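Long-range contact in IroE-like serine hydrolase (Shewanella oneidensis, PDB 3GFF), which probably acts as a serine hydrolase of the alpha/beta-hydrolase type, cleaving ester bonds: residues A[114-126]-A[150-162]. Sequence-based numbering, arbitrary orientation.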
loop_
_atom_site.group_PDB
_atom_site.type_symbol
_atom_site.label_atom_id
_atom_site.label_comp_id
_atom_site.label_asym_id
_atom_site.label_seq_id
_atom_site.Cartn_x
_atom_site.Cartn_y
_atom_site.Cartn_z
ATOM N N ALA A 114 5.714 -28.269 -6.682
ATOM C CA ALA A 114 6.316 -26.954 -6.877
ATOM C C ALA A 114 7.394 -26.999 -7.971
ATOM O O ALA A 114 7.581 -26.022 -8.683
ATOM C CB ALA A 114 6.857 -26.392 -5.563
ATOM N N GLY A 115 8.064 -28.138 -8.117
ATOM C CA GLY A 115 9.123 -28.331 -9.135
ATOM C C GLY A 115 8.604 -28.159 -10.533
ATOM O O GLY A 115 9.160 -27.407 -11.345
ATOM N N ARG A 116 7.506 -28.850 -10.792
ATOM C CA ARG A 116 6.839 -28.811 -12.079
ATOM C C ARG A 116 6.184 -27.480 -12.389
ATOM O O ARG A 116 6.176 -27.079 -13.542
ATOM C CB ARG A 116 5.858 -29.982 -12.191
ATOM C CG ARG A 116 6.641 -31.317 -12.250
ATOM C CD ARG A 116 6.007 -32.492 -11.499
ATOM N NE ARG A 116 5.074 -33.442 -12.134
ATOM C CZ ARG A 116 4.571 -33.443 -13.376
ATOM N NH1 ARG A 116 4.826 -32.504 -14.299
ATOM N NH2 ARG A 116 3.753 -34.444 -13.691
ATOM N N PHE A 117 5.608 -26.832 -11.390
ATOM C CA PHE A 117 5.041 -25.506 -11.568
ATOM C C PHE A 117 6.157 -24.486 -11.920
ATOM O O PHE A 117 5.953 -23.602 -12.781
ATOM C CB PHE A 117 4.209 -25.117 -10.342
ATOM C CG PHE A 117 3.769 -23.682 -10.313
ATOM C CD1 PHE A 117 2.724 -23.246 -11.089
ATOM C CD2 PHE A 117 4.392 -22.769 -9.469
ATOM C CE1 PHE A 117 2.303 -21.922 -11.027
ATOM C CE2 PHE A 117 3.990 -21.452 -9.420
ATOM C CZ PHE A 117 2.960 -21.024 -10.199
ATOM N N LEU A 118 7.323 -24.591 -11.265
ATOM C CA LEU A 118 8.463 -23.751 -11.624
ATOM C C LEU A 118 8.907 -24.075 -13.065
ATOM O O LEU A 118 9.272 -23.183 -13.840
ATOM C CB LEU A 118 9.629 -23.924 -10.639
ATOM C CG LEU A 118 9.453 -23.154 -9.325
ATOM C CD1 LEU A 118 10.344 -23.730 -8.200
ATOM C CD2 LEU A 118 9.693 -21.624 -9.595
ATOM N N ASP A 119 8.891 -25.355 -13.424
ATOM C CA ASP A 119 9.233 -25.753 -14.798
ATOM C C ASP A 119 8.256 -25.114 -15.772
ATOM O O ASP A 119 8.640 -24.655 -16.861
ATOM C CB ASP A 119 9.196 -27.258 -14.950
ATOM C CG ASP A 119 10.349 -27.950 -14.243
ATOM O OD1 ASP A 119 11.359 -27.315 -13.877
ATOM O OD2 ASP A 119 10.226 -29.144 -14.038
ATOM N N PHE A 120 6.980 -25.094 -15.397
ATOM C CA PHE A 120 5.937 -24.402 -16.181
ATOM C C PHE A 120 6.297 -22.933 -16.449
ATOM O O PHE A 120 6.133 -22.432 -17.555
ATOM C CB PHE A 120 4.559 -24.521 -15.514
ATOM C CG PHE A 120 3.635 -23.323 -15.788
ATOM C CD1 PHE A 120 3.072 -23.116 -17.044
ATOM C CD2 PHE A 120 3.328 -22.408 -14.762
ATOM C CE1 PHE A 120 2.221 -22.014 -17.295
ATOM C CE2 PHE A 120 2.497 -21.268 -15.018
ATOM C CZ PHE A 120 1.957 -21.090 -16.293
ATOM N N ILE A 121 6.798 -22.256 -15.429
ATOM C CA ILE A 121 7.193 -20.857 -15.550
ATOM C C ILE A 121 8.388 -20.721 -16.504
ATOM O O ILE A 121 8.347 -19.930 -17.438
ATOM C CB ILE A 121 7.495 -20.215 -14.169
ATOM C CG1 ILE A 121 6.215 -20.140 -13.324
ATOM C CG2 ILE A 121 8.169 -18.798 -14.337
ATOM C CD1 ILE A 121 6.440 -19.702 -11.887
ATOM N N GLU A 122 9.423 -21.528 -16.302
ATOM C CA GLU A 122 10.630 -21.410 -17.116
ATOM C C GLU A 122 10.541 -21.940 -18.509
ATOM O O GLU A 122 11.179 -21.387 -19.411
ATOM C CB GLU A 122 11.827 -22.077 -16.417
ATOM C CG GLU A 122 12.208 -21.358 -15.138
ATOM C CD GLU A 122 13.548 -21.757 -14.596
ATOM O OE1 GLU A 122 13.681 -22.820 -13.964
ATOM O OE2 GLU A 122 14.474 -20.958 -14.747
ATOM N N LYS A 123 9.790 -23.028 -18.679
ATOM C CA LYS A 123 9.741 -23.706 -19.952
ATOM C C LYS A 123 8.586 -23.227 -20.828
ATOM O O LYS A 123 8.698 -23.281 -22.033
ATOM C CB LYS A 123 9.712 -25.229 -19.756
ATOM C CG LYS A 123 10.926 -25.778 -19.004
ATOM C CD LYS A 123 12.208 -25.704 -19.823
ATOM C CE LYS A 123 13.372 -26.510 -19.145
ATOM N NZ LYS A 123 14.653 -26.491 -19.948
ATOM N N GLU A 124 7.517 -22.715 -20.218
ATOM C CA GLU A 124 6.355 -22.259 -20.975
ATOM C C GLU A 124 5.980 -20.801 -20.753
ATOM O O GLU A 124 6.034 -19.996 -21.695
ATOM C CB GLU A 124 5.181 -23.161 -20.663
ATOM C CG GLU A 124 5.432 -24.622 -20.987
ATOM C CD GLU A 124 4.337 -25.559 -20.523
ATOM O OE1 GLU A 124 3.714 -25.320 -19.472
ATOM O OE2 GLU A 124 4.109 -26.572 -21.184
ATOM N N LEU A 125 5.639 -20.422 -19.528
ATOM C CA LEU A 125 5.192 -19.047 -19.295
ATOM C C LEU A 125 6.248 -17.941 -19.623
ATOM O O LEU A 125 5.978 -17.068 -20.455
ATOM C CB LEU A 125 4.615 -18.883 -17.886
ATOM C CG LEU A 125 3.951 -17.520 -17.570
ATOM C CD1 LEU A 125 2.732 -17.233 -18.430
ATOM C CD2 LEU A 125 3.585 -17.414 -16.081
ATOM N N ALA A 126 7.425 -17.968 -19.007
ATOM C CA ALA A 126 8.386 -16.893 -19.275
ATOM C C ALA A 126 8.775 -16.764 -20.783
ATOM O O ALA A 126 8.753 -15.672 -21.361
ATOM C CB ALA A 126 9.622 -16.970 -18.329
ATOM N N VAL A 150 7.395 -21.358 -3.001
ATOM C CA VAL A 150 7.800 -21.430 -4.411
ATOM C C VAL A 150 9.097 -20.622 -4.589
ATOM O O VAL A 150 10.047 -21.076 -5.248
ATOM C CB VAL A 150 6.725 -20.894 -5.346
ATOM C CG1 VAL A 150 7.252 -20.861 -6.789
ATOM C CG2 VAL A 150 5.433 -21.699 -5.232
ATOM N N ALA A 151 9.119 -19.414 -4.015
ATOM C CA ALA A 151 10.326 -18.564 -3.987
ATOM C C ALA A 151 11.476 -19.342 -3.373
ATOM O O ALA A 151 12.537 -19.427 -3.969
ATOM C CB ALA A 151 10.083 -17.268 -3.215
HETATM N N MSE A 152 11.252 -19.968 -2.212
HETATM C CA MSE A 152 12.326 -20.720 -1.528
HETATM C C MSE A 152 12.868 -21.848 -2.380
HETATM O O MSE A 152 14.073 -22.049 -2.432
HETATM C CB MSE A 152 11.847 -21.297 -0.184
HETATM C CG MSE A 152 11.523 -20.252 0.906
HETATM SE SE MSE A 152 12.927 -18.883 1.118
HETATM C CE MSE A 152 12.337 -17.962 2.656
ATOM N N GLU A 153 11.969 -22.598 -3.023
ATOM C CA GLU A 153 12.347 -23.736 -3.866
ATOM C C GLU A 153 13.091 -23.286 -5.155
ATOM O O GLU A 153 14.062 -23.893 -5.580
ATOM C CB GLU A 153 11.100 -24.568 -4.156
ATOM C CG GLU A 153 11.346 -25.895 -4.834
ATOM C CD GLU A 153 12.161 -26.870 -3.994
ATOM O OE1 GLU A 153 12.534 -26.557 -2.826
ATOM O OE2 GLU A 153 12.438 -27.942 -4.517
ATOM N N ALA A 154 12.659 -22.180 -5.741
ATOM C CA ALA A 154 13.326 -21.597 -6.900
ATOM C C ALA A 154 14.772 -21.293 -6.492
ATOM O O ALA A 154 15.703 -21.693 -7.187
ATOM C CB ALA A 154 12.587 -20.319 -7.369
ATOM N N LEU A 155 14.949 -20.626 -5.346
ATOM C CA LEU A 155 16.278 -20.355 -4.815
ATOM C C LEU A 155 16.955 -21.688 -4.513
ATOM O O LEU A 155 18.024 -21.968 -5.040
ATOM C CB LEU A 155 16.223 -19.423 -3.578
ATOM C CG LEU A 155 17.513 -18.824 -2.955
ATOM C CD1 LEU A 155 18.180 -17.776 -3.838
ATOM C CD2 LEU A 155 17.214 -18.183 -1.543
ATOM N N ARG A 156 16.290 -22.557 -3.758
ATOM C CA ARG A 156 16.890 -23.836 -3.377
ATOM C C ARG A 156 17.423 -24.668 -4.549
ATOM O O ARG A 156 18.487 -25.310 -4.428
ATOM C CB ARG A 156 15.918 -24.718 -2.561
ATOM C CG ARG A 156 16.653 -25.848 -1.809
ATOM C CD ARG A 156 15.694 -26.890 -1.202
ATOM N NE ARG A 156 15.133 -27.729 -2.250
ATOM C CZ ARG A 156 15.689 -28.839 -2.734
ATOM N NH1 ARG A 156 16.828 -29.314 -2.243
ATOM N NH2 ARG A 156 15.077 -29.509 -3.703
ATOM N N THR A 157 16.693 -24.667 -5.664
ATOM C CA THR A 157 17.058 -25.473 -6.837
ATOM C C THR A 157 17.756 -24.699 -7.984
ATOM O O THR A 157 17.772 -25.140 -9.135
ATOM C CB THR A 157 15.804 -26.201 -7.346
ATOM O OG1 THR A 157 14.813 -25.242 -7.735
ATOM C CG2 THR A 157 15.238 -27.053 -6.232
ATOM N N ASP A 158 18.319 -23.543 -7.645
ATOM C CA ASP A 158 19.120 -22.704 -8.538
ATOM C C ASP A 158 18.478 -22.345 -9.879
ATOM O O ASP A 158 19.167 -22.252 -10.875
ATOM C CB ASP A 158 20.482 -23.366 -8.712
ATOM C CG ASP A 158 21.143 -23.653 -7.364
ATOM O OD1 ASP A 158 20.576 -23.210 -6.357
ATOM O OD2 ASP A 158 22.200 -24.305 -7.307
ATOM N N ARG A 159 17.171 -22.079 -9.880
ATOM C CA ARG A 159 16.479 -21.780 -11.138
ATOM C C ARG A 159 17.102 -20.522 -11.707
ATOM O O ARG A 159 17.169 -19.512 -11.009
ATOM C CB ARG A 159 14.963 -21.578 -10.948
ATOM C CG ARG A 159 14.260 -22.747 -10.297
ATOM C CD ARG A 159 14.687 -24.084 -10.921
ATOM N NE ARG A 159 13.770 -25.159 -10.561
ATOM C CZ ARG A 159 12.724 -25.557 -11.299
ATOM N NH1 ARG A 159 12.427 -24.976 -12.451
ATOM N NH2 ARG A 159 11.973 -26.569 -10.885
ATOM N N PRO A 160 17.593 -20.595 -12.961
ATOM C CA PRO A 160 18.297 -19.467 -13.594
ATOM C C PRO A 160 17.486 -18.239 -14.030
ATOM O O PRO A 160 18.066 -17.177 -14.193
ATOM C CB PRO A 160 19.028 -20.142 -14.774
ATOM C CG PRO A 160 18.228 -21.324 -15.093
ATOM C CD PRO A 160 17.605 -21.803 -13.818
ATOM N N LEU A 161 16.173 -18.386 -14.191
ATOM C CA LEU A 161 15.290 -17.321 -14.637
ATOM C C LEU A 161 15.246 -16.088 -13.709
ATOM O O LEU A 161 15.239 -14.940 -14.193
ATOM C CB LEU A 161 13.851 -17.853 -14.733
ATOM C CG LEU A 161 12.740 -16.879 -15.148
ATOM C CD1 LEU A 161 12.992 -16.354 -16.590
ATOM C CD2 LEU A 161 11.328 -17.482 -15.052
ATOM N N PHE A 162 15.175 -16.339 -12.396
ATOM C CA PHE A 162 14.961 -15.269 -11.426
ATOM C C PHE A 162 16.252 -14.821 -10.729
ATOM O O PHE A 162 17.035 -15.653 -10.338
ATOM C CB PHE A 162 13.979 -15.705 -10.312
ATOM C CG PHE A 162 12.630 -16.141 -10.790
ATOM C CD1 PHE A 162 11.713 -15.225 -11.248
ATOM C CD2 PHE A 162 12.250 -17.477 -10.727
ATOM C CE1 PHE A 162 10.430 -15.629 -11.669
ATOM C CE2 PHE A 162 10.967 -17.887 -11.151
ATOM C CZ PHE A 162 10.072 -16.955 -11.619
#
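R159, in the loop that follows helix 146-156, reaches E122, D119 and G115 of helix 114-132 with NH1 and NH2, while NE stays with its own segment. E122 OE1 lies in the guanidinium plane and accepts from R159 NH1 through its anti lone pair in a fairly straight bond (2.9 Å, 161°). NH2 reaches the backbone oxygen G115 O at 3.0 Å, an acceptor already serving D119 N inside the helix. D119 OD1 bridges NH1 and NH2 through two weak, bent bonds, completing a salt-bridge network. NE turns back to T157 OG1, which itself donates to E153 O, and L118 CB packs 3.5 Å from NH1 over one guanidinium face. The other carboxylate oxygen, E122 OE2, accepts from L161 N at 3.1 Å. The segments 114-126 and 150-156 cross at -79° on one side of the central sheet of an alpha/beta-hydrolase fold, helix 146-156 following the presumed nucleophile elbow; a Schellman motif with D158 as C' residue ends that helix and starts the loop. A leucine in place of R159 would probably leave D119 and E122 without their countercharge and G115 O without its second donor. Deeper in, L118, its CG anti to the carbonyl carbon (chi1 -79°), rests CD2 against both V150 CG1 (3.8 Å) and A154 CB, while I121 CG2 presses tightly on L161 CD2 at 3.5 Å.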